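Peptidoglycan recognition protein-LC isoform LCx (Drosophila melanogaster, PDB 2F2L) probably recognises DAP-type bacterial peptidoglycan for innate immune signalling, through an amidase-like extracellular domain that binds a monomeric anhydro-muropeptide. Local coordinates at residues R27-H32 with R94-I99; R80-V85 with V126-L131. All coordinates share one frame; numbering follows the deposited sequence.

Interaction 1 of 2, residues R27-H32 with R94-I99. With MLD (glcnac(beta1-4)-murnac(1,6-anhydro)-L-ala-gamma-D-glu-meso-a2pm-D-ala), chain G; SO4 (sulfate ion), chain F.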
loop_
_atom_site.group_PDB
_atom_site.type_symbol
_atom_site.label_atom_id
_atom_site.label_comp_id
_atom_site.label_asym_id
_atom_site.label_seq_id
_atom_site.Cartn_x
_atom_site.Cartn_y
_atom_site.Cartn_z
ATOM N N ARG B 27 12.393 -12.518 21.325
ATOM C CA ARG B 27 12.595 -11.555 20.232
ATOM C C ARG B 27 11.278 -10.869 19.908
ATOM O O ARG B 27 10.254 -11.536 19.776
ATOM C CB ARG B 27 13.130 -12.285 18.993
ATOM C CG ARG B 27 13.415 -11.416 17.794
ATOM C CD ARG B 27 13.836 -12.264 16.567
ATOM N NE ARG B 27 14.904 -13.210 16.878
ATOM C CZ ARG B 27 15.009 -14.458 16.404
ATOM N NH1 ARG B 27 14.080 -14.987 15.599
ATOM N NH2 ARG B 27 16.052 -15.198 16.759
ATOM N N VAL B 28 11.310 -9.540 19.811
ATOM C CA VAL B 28 10.182 -8.734 19.344
ATOM C C VAL B 28 10.648 -7.894 18.158
ATOM O O VAL B 28 11.735 -7.308 18.201
ATOM C CB VAL B 28 9.646 -7.779 20.444
ATOM C CG1 VAL B 28 8.614 -6.781 19.867
ATOM C CG2 VAL B 28 9.033 -8.560 21.582
ATOM N N VAL B 29 9.815 -7.829 17.113
ATOM C CA VAL B 29 10.124 -7.069 15.907
ATOM C C VAL B 29 9.031 -6.033 15.664
ATOM O O VAL B 29 7.864 -6.372 15.488
ATOM C CB VAL B 29 10.274 -7.993 14.685
ATOM C CG1 VAL B 29 10.628 -7.171 13.451
ATOM C CG2 VAL B 29 11.344 -9.048 14.941
ATOM N N ILE B 30 9.415 -4.768 15.696
ATOM C CA ILE B 30 8.481 -3.667 15.479
ATOM C C ILE B 30 8.458 -3.222 14.008
ATOM O O ILE B 30 9.497 -2.873 13.425
ATOM C CB ILE B 30 8.840 -2.439 16.368
ATOM C CG1 ILE B 30 8.793 -2.816 17.861
ATOM C CG2 ILE B 30 7.972 -1.223 16.024
ATOM C CD1 ILE B 30 7.546 -3.507 18.334
ATOM N N SER B 31 7.258 -3.215 13.428
ATOM C CA SER B 31 7.039 -2.739 12.060
ATOM C C SER B 31 6.023 -1.605 12.064
ATOM O O SER B 31 5.477 -1.250 13.112
ATOM C CB SER B 31 6.523 -3.889 11.181
ATOM O OG SER B 31 5.311 -4.443 11.706
ATOM N N HIS B 32 5.775 -1.030 10.889
ATOM C CA HIS B 32 4.528 -0.265 10.659
ATOM C C HIS B 32 3.805 -0.874 9.468
ATOM O O HIS B 32 4.383 -1.680 8.737
ATOM C CB HIS B 32 4.801 1.251 10.466
ATOM C CG HIS B 32 5.621 1.607 9.262
ATOM N ND1 HIS B 32 5.895 2.920 8.925
ATOM C CD2 HIS B 32 6.195 0.850 8.297
ATOM C CE1 HIS B 32 6.625 2.945 7.825
ATOM N NE2 HIS B 32 6.811 1.704 7.416
ATOM N N ARG B 94 9.693 -17.446 13.405
ATOM C CA ARG B 94 9.811 -18.435 14.460
ATOM C C ARG B 94 10.661 -17.862 15.594
ATOM O O ARG B 94 11.792 -17.444 15.383
ATOM C CB ARG B 94 10.433 -19.714 13.901
ATOM C CG ARG B 94 10.739 -20.770 14.917
ATOM C CD ARG B 94 9.555 -21.669 15.186
ATOM N NE ARG B 94 9.237 -22.554 14.063
ATOM C CZ ARG B 94 8.263 -23.462 14.075
ATOM N NH1 ARG B 94 7.499 -23.628 15.152
ATOM N NH2 ARG B 94 8.052 -24.210 13.002
ATOM N N GLY B 95 10.101 -17.830 16.795
ATOM C CA GLY B 95 10.820 -17.309 17.965
ATOM C C GLY B 95 10.766 -15.800 18.120
ATOM O O GLY B 95 11.535 -15.212 18.887
ATOM N N SER B 96 9.843 -15.161 17.417
ATOM C CA SER B 96 9.630 -13.745 17.606
ATOM C C SER B 96 8.153 -13.381 17.657
ATOM O O SER B 96 7.277 -14.160 17.240
ATOM C CB SER B 96 10.354 -12.978 16.508
ATOM O OG SER B 96 9.715 -13.121 15.256
ATOM N N ILE B 97 7.889 -12.208 18.222
ATOM C CA ILE B 97 6.569 -11.579 18.218
ATOM C C ILE B 97 6.672 -10.324 17.337
ATOM O O ILE B 97 7.523 -9.458 17.571
ATOM C CB ILE B 97 6.138 -11.196 19.655
ATOM C CG1 ILE B 97 5.788 -12.451 20.458
ATOM C CG2 ILE B 97 4.973 -10.242 19.656
ATOM C CD1 ILE B 97 4.581 -13.227 19.934
ATOM N N GLY B 98 5.837 -10.269 16.300
ATOM C CA GLY B 98 5.767 -9.123 15.400
ATOM C C GLY B 98 4.594 -8.214 15.739
ATOM O O GLY B 98 3.442 -8.622 15.696
ATOM N N ILE B 99 4.907 -6.979 16.088
ATOM C CA ILE B 99 3.921 -5.961 16.422
ATOM C C ILE B 99 4.040 -4.828 15.381
ATOM O O ILE B 99 5.130 -4.302 15.135
ATOM C CB ILE B 99 4.179 -5.396 17.835
ATOM C CG1 ILE B 99 4.110 -6.521 18.877
ATOM C CG2 ILE B 99 3.213 -4.286 18.155
ATOM C CD1 ILE B 99 4.695 -6.154 20.203
HETATM C CAA MLD G . 7.422 2.643 4.069
HETATM C CAB MLD G . 7.875 1.193 4.132
HETATM O OAC MLD G . 8.009 0.626 5.209
HETATM N N2 MLD G . 8.094 0.626 2.949
HETATM C C2 MLD G . 8.568 -0.742 2.770
HETATM C C3 MLD G . 9.788 -0.673 1.847
HETATM O O3 MLD G . 10.847 0.137 2.394
HETATM C C4 MLD G . 10.263 -2.071 1.466
HETATM O O4 MLD G . 11.258 -1.915 0.470
HETATM C C5 MLD G . 9.091 -2.868 0.883
HETATM C C6 MLD G . 9.378 -4.346 0.563
HETATM O O6 MLD G . 8.248 -4.874 -0.192
HETATM O O5 MLD G . 8.068 -2.910 1.874
HETATM C C1 MLD G . 7.496 -1.608 2.136
HETATM O O1 MLD G . 6.445 -1.763 3.055
HETATM C CA4 MLD G . 5.288 -2.387 2.451
HETATM C CA5 MLD G . 4.461 -1.512 1.509
HETATM O OA5 MLD G . 3.070 -1.321 1.934
HETATM C CA6 MLD G . 4.288 -2.431 0.349
HETATM O OA6 MLD G . 3.211 -3.264 0.730
HETATM C CA1 MLD G . 2.602 -2.680 1.919
HETATM C CA2 MLD G . 3.141 -3.433 3.146
HETATM N NAD MLD G . 2.148 -3.374 4.241
HETATM C CAE MLD G . 1.665 -4.453 4.829
HETATM C CAF MLD G . 0.647 -4.171 5.916
HETATM O OAG MLD G . 2.004 -5.605 4.555
HETATM C CA3 MLD G . 4.447 -2.818 3.643
HETATM O OAH MLD G . 5.237 -3.771 4.438
HETATM C CAI MLD G . 5.116 -3.596 5.871
HETATM C CAJ MLD G . 6.156 -2.653 6.431
HETATM C CAL MLD G . 5.282 -4.967 6.560
HETATM O OAM MLD G . 5.276 -4.983 7.786
HETATM N N MLD G . 5.406 -6.061 5.809
HETATM C CA MLD G . 5.532 -7.419 6.352
HETATM C CB MLD G . 4.099 -7.945 6.496
HETATM C C MLD G . 6.272 -8.263 5.299
HETATM O O MLD G . 5.874 -8.283 4.131
HETATM N NAN MLD G . 7.344 -8.905 5.755
HETATM C CAO MLD G . 8.220 -9.773 4.953
HETATM C CAP MLD G . 9.726 -9.424 5.182
HETATM O OBA MLD G . 10.531 -10.311 4.885
HETATM O OAQ MLD G . 10.055 -8.317 5.675
HETATM C CBB MLD G . 8.077 -11.209 5.446
HETATM C CBC MLD G . 6.732 -11.855 5.163
HETATM C CBD MLD G . 6.776 -13.318 5.638
HETATM O OBE MLD G . 7.544 -13.684 6.528
HETATM N NBF MLD G . 5.944 -14.132 5.023
HETATM C CBG MLD G . 5.860 -15.560 5.358
HETATM C CBH MLD G . 7.157 -16.274 4.929
HETATM O OBI MLD G . 7.672 -16.052 3.834
HETATM N NBJ MLD G . 7.676 -17.096 5.839
HETATM C CBK MLD G . 8.902 -17.897 5.624
HETATM C CBL MLD G . 8.557 -19.371 5.862
HETATM C CBM MLD G . 10.069 -17.523 6.564
HETATM O OBO MLD G . 9.797 -16.992 7.673
HETATM O OBN MLD G . 11.221 -17.802 6.148
HETATM C CBP MLD G . 4.617 -16.150 4.671
HETATM C CBQ MLD G . 4.225 -17.516 5.262
HETATM C CBR MLD G . 2.902 -18.012 4.674
HETATM C CBS MLD G . 2.192 -19.031 5.567
HETATM C CBT MLD G . 1.603 -18.314 6.790
HETATM O OBV MLD G . 0.598 -17.611 6.592
HETATM O OBU MLD G . 2.162 -18.490 7.891
HETATM N NBW MLD G . 3.144 -20.062 5.999
HETATM S S SO4 F . 17.566 -17.483 14.361
HETATM O O1 SO4 F . 17.632 -17.570 12.901
HETATM O O2 SO4 F . 18.445 -18.482 14.974
HETATM O O3 SO4 F . 16.192 -17.737 14.802
HETATM O O4 SO4 F . 18.002 -16.152 14.777
#
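The side chain of Arg27 runs along the turn that leads into strand 97-101. Its CB lies 3.3 Å from Gly95 O. CG and CD pass over the CB of Ser96, with Arg27 CD 3.6 Å from it. A bend at chi3 (-51°) turns the guanidinium, which has Gly95 O over one face, away from its centre. NH1 is 3.4 Å from Arg94 O, while NH2 donates to O3 of a sulfate ion, probably from the crystallisation liquor, whose O4 lies 2.9 Å from Arg27 NH2. Beyond this end the backbones pair as parallel strands: Arg27 O accepts from Ile97 N, Val29 bonds through its N and O to Ile97 and Ile99, and Ser31 N reaches Ile99 O at 2.9 Å. Ile30 runs alongside Ile99 in the same sense, with Ile30 CD1 3.9 Å from Ile99 CB. At the far end of strand 25-32, the His32 ring donates from NE2 to OAC of the muropeptide in the plane of the ring (2.7 Å, 167°), and Phe105 N engages its ND1. Strand 25-32 lies between strands 97-101 and 135-139, parallel to both, in the central mixed sheet of the amidase-like fold, and helix 112-127 packs on Val28 and Ile99 through Leu122.

Interaction 2 of 2, residues R80-V85 with V126-L131. With MLD (glcnac(beta1-4)-murnac(1,6-anhydro)-L-ala-gamma-D-glu-meso-a2pm-D-ala), chain G.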
loop_
_atom_site.group_PDB
_atom_site.type_symbol
_atom_site.label_atom_id
_atom_site.label_comp_id
_atom_site.label_asym_id
_atom_site.label_seq_id
_atom_site.Cartn_x
_atom_site.Cartn_y
_atom_site.Cartn_z
ATOM N N ARG B 80 -2.242 -12.890 14.986
ATOM C CA ARG B 80 -2.045 -14.288 15.352
ATOM C C ARG B 80 -1.915 -14.512 16.863
ATOM O O ARG B 80 -1.980 -15.657 17.312
ATOM C CB ARG B 80 -0.838 -14.855 14.612
ATOM C CG ARG B 80 -1.036 -14.839 13.122
ATOM C CD ARG B 80 0.143 -15.391 12.365
ATOM N NE ARG B 80 -0.032 -15.173 10.923
ATOM C CZ ARG B 80 0.452 -15.940 9.943
ATOM N NH1 ARG B 80 1.152 -17.040 10.190
ATOM N NH2 ARG B 80 0.207 -15.599 8.686
ATOM N N GLY B 81 -1.739 -13.431 17.636
ATOM C CA GLY B 81 -1.537 -13.523 19.095
ATOM C C GLY B 81 -0.150 -14.012 19.501
ATOM O O GLY B 81 0.741 -14.128 18.654
ATOM N N TRP B 82 0.017 -14.320 20.795
ATOM C CA TRP B 82 1.325 -14.722 21.370
ATOM C C TRP B 82 1.831 -16.109 20.956
ATOM O O TRP B 82 3.050 -16.339 20.925
ATOM C CB TRP B 82 1.279 -14.730 22.915
ATOM C CG TRP B 82 0.961 -13.419 23.559
ATOM C CD1 TRP B 82 -0.192 -13.079 24.205
ATOM C CD2 TRP B 82 1.817 -12.282 23.648
ATOM N NE1 TRP B 82 -0.107 -11.796 24.686
ATOM C CE2 TRP B 82 1.111 -11.278 24.340
ATOM C CE3 TRP B 82 3.115 -12.005 23.198
ATOM C CZ2 TRP B 82 1.659 -10.014 24.594
ATOM C CZ3 TRP B 82 3.651 -10.732 23.445
ATOM C CH2 TRP B 82 2.925 -9.768 24.137
ATOM N N ASP B 83 0.901 -17.033 20.698
ATOM C CA ASP B 83 1.200 -18.466 20.645
ATOM C C ASP B 83 1.516 -19.039 19.264
ATOM O O ASP B 83 1.833 -20.219 19.167
ATOM C CB ASP B 83 0.012 -19.263 21.208
ATOM C CG ASP B 83 -0.253 -18.985 22.681
ATOM O OD1 ASP B 83 0.502 -18.240 23.325
ATOM O OD2 ASP B 83 -1.227 -19.548 23.210
ATOM N N TYR B 84 1.414 -18.236 18.204
ATOM C CA TYR B 84 1.613 -18.753 16.854
ATOM C C TYR B 84 2.651 -17.984 16.077
ATOM O O TYR B 84 2.849 -16.793 16.287
ATOM C CB TYR B 84 0.291 -18.780 16.074
ATOM C CG TYR B 84 -0.700 -19.680 16.732
ATOM C CD1 TYR B 84 -0.611 -21.063 16.593
ATOM C CD2 TYR B 84 -1.692 -19.160 17.547
ATOM C CE1 TYR B 84 -1.513 -21.903 17.228
ATOM C CE2 TYR B 84 -2.588 -19.982 18.185
ATOM C CZ TYR B 84 -2.496 -21.346 18.019
ATOM O OH TYR B 84 -3.401 -22.133 18.662
ATOM N N VAL B 85 3.287 -18.694 15.156
ATOM C CA VAL B 85 4.342 -18.144 14.319
ATOM C C VAL B 85 3.699 -17.223 13.278
ATOM O O VAL B 85 2.761 -17.618 12.600
ATOM C CB VAL B 85 5.128 -19.254 13.608
ATOM C CG1 VAL B 85 6.224 -18.662 12.746
ATOM C CG2 VAL B 85 5.713 -20.270 14.626
ATOM N N VAL B 126 5.550 -10.087 29.041
ATOM C CA VAL B 126 6.512 -10.526 30.079
ATOM C C VAL B 126 5.750 -11.104 31.282
ATOM O O VAL B 126 6.089 -12.176 31.779
ATOM C CB VAL B 126 7.433 -9.363 30.549
ATOM C CG1 VAL B 126 8.271 -9.758 31.808
ATOM C CG2 VAL B 126 8.333 -8.901 29.414
ATOM N N ARG B 127 4.721 -10.383 31.728
ATOM C CA ARG B 127 3.907 -10.786 32.871
ATOM C C ARG B 127 3.241 -12.151 32.661
ATOM O O ARG B 127 3.123 -12.933 33.597
ATOM C CB ARG B 127 2.832 -9.728 33.153
ATOM C CG ARG B 127 2.130 -9.873 34.495
ATOM C CD ARG B 127 0.901 -8.951 34.610
ATOM N NE ARG B 127 -0.202 -9.339 33.714
ATOM C CZ ARG B 127 -1.213 -10.153 34.035
ATOM N NH1 ARG B 127 -1.308 -10.707 35.243
ATOM N NH2 ARG B 127 -2.150 -10.422 33.134
ATOM N N LEU B 128 2.793 -12.430 31.442
ATOM C CA LEU B 128 2.147 -13.705 31.136
ATOM C C LEU B 128 3.153 -14.789 30.752
ATOM O O LEU B 128 2.758 -15.905 30.439
ATOM C CB LEU B 128 1.150 -13.529 29.987
ATOM C CG LEU B 128 0.003 -12.539 30.199
ATOM C CD1 LEU B 128 -0.775 -12.389 28.893
ATOM C CD2 LEU B 128 -0.901 -12.981 31.331
ATOM N N LYS B 129 4.446 -14.462 30.746
ATOM C CA LYS B 129 5.483 -15.410 30.332
ATOM C C LYS B 129 5.426 -15.790 28.848
ATOM O O LYS B 129 5.894 -16.865 28.465
ATOM C CB LYS B 129 5.425 -16.688 31.177
ATOM C CG LYS B 129 6.394 -16.722 32.306
ATOM C CD LYS B 129 6.019 -15.785 33.424
ATOM C CE LYS B 129 6.597 -16.276 34.740
ATOM N NZ LYS B 129 7.109 -15.131 35.535
ATOM N N LYS B 130 4.855 -14.921 28.016
ATOM C CA LYS B 130 4.902 -15.129 26.576
ATOM C C LYS B 130 6.242 -14.642 26.069
ATOM O O LYS B 130 6.773 -15.181 25.093
ATOM C CB LYS B 130 3.764 -14.400 25.861
ATOM C CG LYS B 130 2.373 -14.772 26.359
ATOM C CD LYS B 130 2.026 -16.250 26.113
ATOM C CE LYS B 130 0.579 -16.521 26.482
ATOM N NZ LYS B 130 0.054 -17.804 25.908
ATOM N N LEU B 131 6.779 -13.624 26.746
ATOM C CA LEU B 131 8.088 -13.065 26.446
ATOM C C LEU B 131 9.033 -13.283 27.622
ATOM O O LEU B 131 8.622 -13.207 28.759
ATOM C CB LEU B 131 7.989 -11.552 26.201
ATOM C CG LEU B 131 7.261 -11.021 24.966
ATOM C CD1 LEU B 131 7.164 -9.477 25.040
ATOM C CD2 LEU B 131 7.968 -11.449 23.713
HETATM C CAA MLD G . 7.422 2.643 4.069
HETATM C CAB MLD G . 7.875 1.193 4.132
HETATM O OAC MLD G . 8.009 0.626 5.209
HETATM N N2 MLD G . 8.094 0.626 2.949
HETATM C C2 MLD G . 8.568 -0.742 2.770
HETATM C C3 MLD G . 9.788 -0.673 1.847
HETATM O O3 MLD G . 10.847 0.137 2.394
HETATM C C4 MLD G . 10.263 -2.071 1.466
HETATM O O4 MLD G . 11.258 -1.915 0.470
HETATM C C5 MLD G . 9.091 -2.868 0.883
HETATM C C6 MLD G . 9.378 -4.346 0.563
HETATM O O6 MLD G . 8.248 -4.874 -0.192
HETATM O O5 MLD G . 8.068 -2.910 1.874
HETATM C C1 MLD G . 7.496 -1.608 2.136
HETATM O O1 MLD G . 6.445 -1.763 3.055
HETATM C CA4 MLD G . 5.288 -2.387 2.451
HETATM C CA5 MLD G . 4.461 -1.512 1.509
HETATM O OA5 MLD G . 3.070 -1.321 1.934
HETATM C CA6 MLD G . 4.288 -2.431 0.349
HETATM O OA6 MLD G . 3.211 -3.264 0.730
HETATM C CA1 MLD G . 2.602 -2.680 1.919
HETATM C CA2 MLD G . 3.141 -3.433 3.146
HETATM N NAD MLD G . 2.148 -3.374 4.241
HETATM C CAE MLD G . 1.665 -4.453 4.829
HETATM C CAF MLD G . 0.647 -4.171 5.916
HETATM O OAG MLD G . 2.004 -5.605 4.555
HETATM C CA3 MLD G . 4.447 -2.818 3.643
HETATM O OAH MLD G . 5.237 -3.771 4.438
HETATM C CAI MLD G . 5.116 -3.596 5.871
HETATM C CAJ MLD G . 6.156 -2.653 6.431
HETATM C CAL MLD G . 5.282 -4.967 6.560
HETATM O OAM MLD G . 5.276 -4.983 7.786
HETATM N N MLD G . 5.406 -6.061 5.809
HETATM C CA MLD G . 5.532 -7.419 6.352
HETATM C CB MLD G . 4.099 -7.945 6.496
HETATM C C MLD G . 6.272 -8.263 5.299
HETATM O O MLD G . 5.874 -8.283 4.131
HETATM N NAN MLD G . 7.344 -8.905 5.755
HETATM C CAO MLD G . 8.220 -9.773 4.953
HETATM C CAP MLD G . 9.726 -9.424 5.182
HETATM O OBA MLD G . 10.531 -10.311 4.885
HETATM O OAQ MLD G . 10.055 -8.317 5.675
HETATM C CBB MLD G . 8.077 -11.209 5.446
HETATM C CBC MLD G . 6.732 -11.855 5.163
HETATM C CBD MLD G . 6.776 -13.318 5.638
HETATM O OBE MLD G . 7.544 -13.684 6.528
HETATM N NBF MLD G . 5.944 -14.132 5.023
HETATM C CBG MLD G . 5.860 -15.560 5.358
HETATM C CBH MLD G . 7.157 -16.274 4.929
HETATM O OBI MLD G . 7.672 -16.052 3.834
HETATM N NBJ MLD G . 7.676 -17.096 5.839
HETATM C CBK MLD G . 8.902 -17.897 5.624
HETATM C CBL MLD G . 8.557 -19.371 5.862
HETATM C CBM MLD G . 10.069 -17.523 6.564
HETATM O OBO MLD G . 9.797 -16.992 7.673
HETATM O OBN MLD G . 11.221 -17.802 6.148
HETATM C CBP MLD G . 4.617 -16.150 4.671
HETATM C CBQ MLD G . 4.225 -17.516 5.262
HETATM C CBR MLD G . 2.902 -18.012 4.674
HETATM C CBS MLD G . 2.192 -19.031 5.567
HETATM C CBT MLD G . 1.603 -18.314 6.790
HETATM O OBV MLD G . 0.598 -17.611 6.592
HETATM O OBU MLD G . 2.162 -18.490 7.891
HETATM N NBW MLD G . 3.144 -20.062 5.999
#
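Lys130 lies over one face of the Trp82 indole, its chain crossing the ring system obliquely. The methylene CG makes a CH-pi contact with the five-membered ring, 3.7 Å from its centroid and 23° off the ring normal, while Lys130 CB stands over the ring system nearer its rim, 3.6 Å from Trp82 CE3. A bend at chi2 (-63°) carries the rest of the lysine back past the indole, where Lys130 CD comes within 3.6 Å of Trp82 CB, and on to Asp83. There Lys130 NZ forms a salt bridge with Asp83 OD1 at 2.7 Å, using the syn lone pair of that oxygen. One lysine thus spends its aliphatic part on the aromatic face and its charge on the next residue of the same loop. Segment 126-131 holds the last residues of helix 112-127 and its exit, which closes in a Schellman motif: Lys129 takes up positive phi and its N bonds back to Val126 O, after which the chain turns into strand 131-132. Leu131, in that strand, meets the indole at about a right angle, its CG 3.9 Å from Trp82 CZ3, and Leu128 CD1 approaches NE1 more loosely. Phe68 also meets the indole, their planes at about 55°, and Leu121 touches it. At the start of segment 80-85, Arg80 is turned to the muropeptide: NH1 and NH2 donate to OBU and OBV of one carboxylate, each at 2.9 Å, with the carboxylate carbon CBT in the guanidinium plane. NH1 also donates to Val85 O, and Ile64 O and His63 O accept from NE and NH2, so that backbone carbonyls fix the rotation of the group.

Overall arrangement
The two contacts have centres about 11 Å apart and pack directly against each other. Ile97 of interaction 1 touches both halves of interaction 2, its CD1 lying 3.6 Å from Trp82 O and its CG1 4.0 Å from Leu131 CD2; that same CD2 is 3.7 Å from Val28 CG2. Nearer the ligand, Val85 CG1 packs against Arg94 N at 3.7 Å. Each contact also hydrogen-bonds the muropeptide through one side chain: His32, with Ser31 beside it in the pocket, holds the acetyl oxygen of a sugar, and Arg80 the side-chain carboxylate of the meso-diaminopimelate. His32 NE2 and Arg80 CZ are 18.9 Å apart, and another protein chain also hydrogen-bonds the ligand.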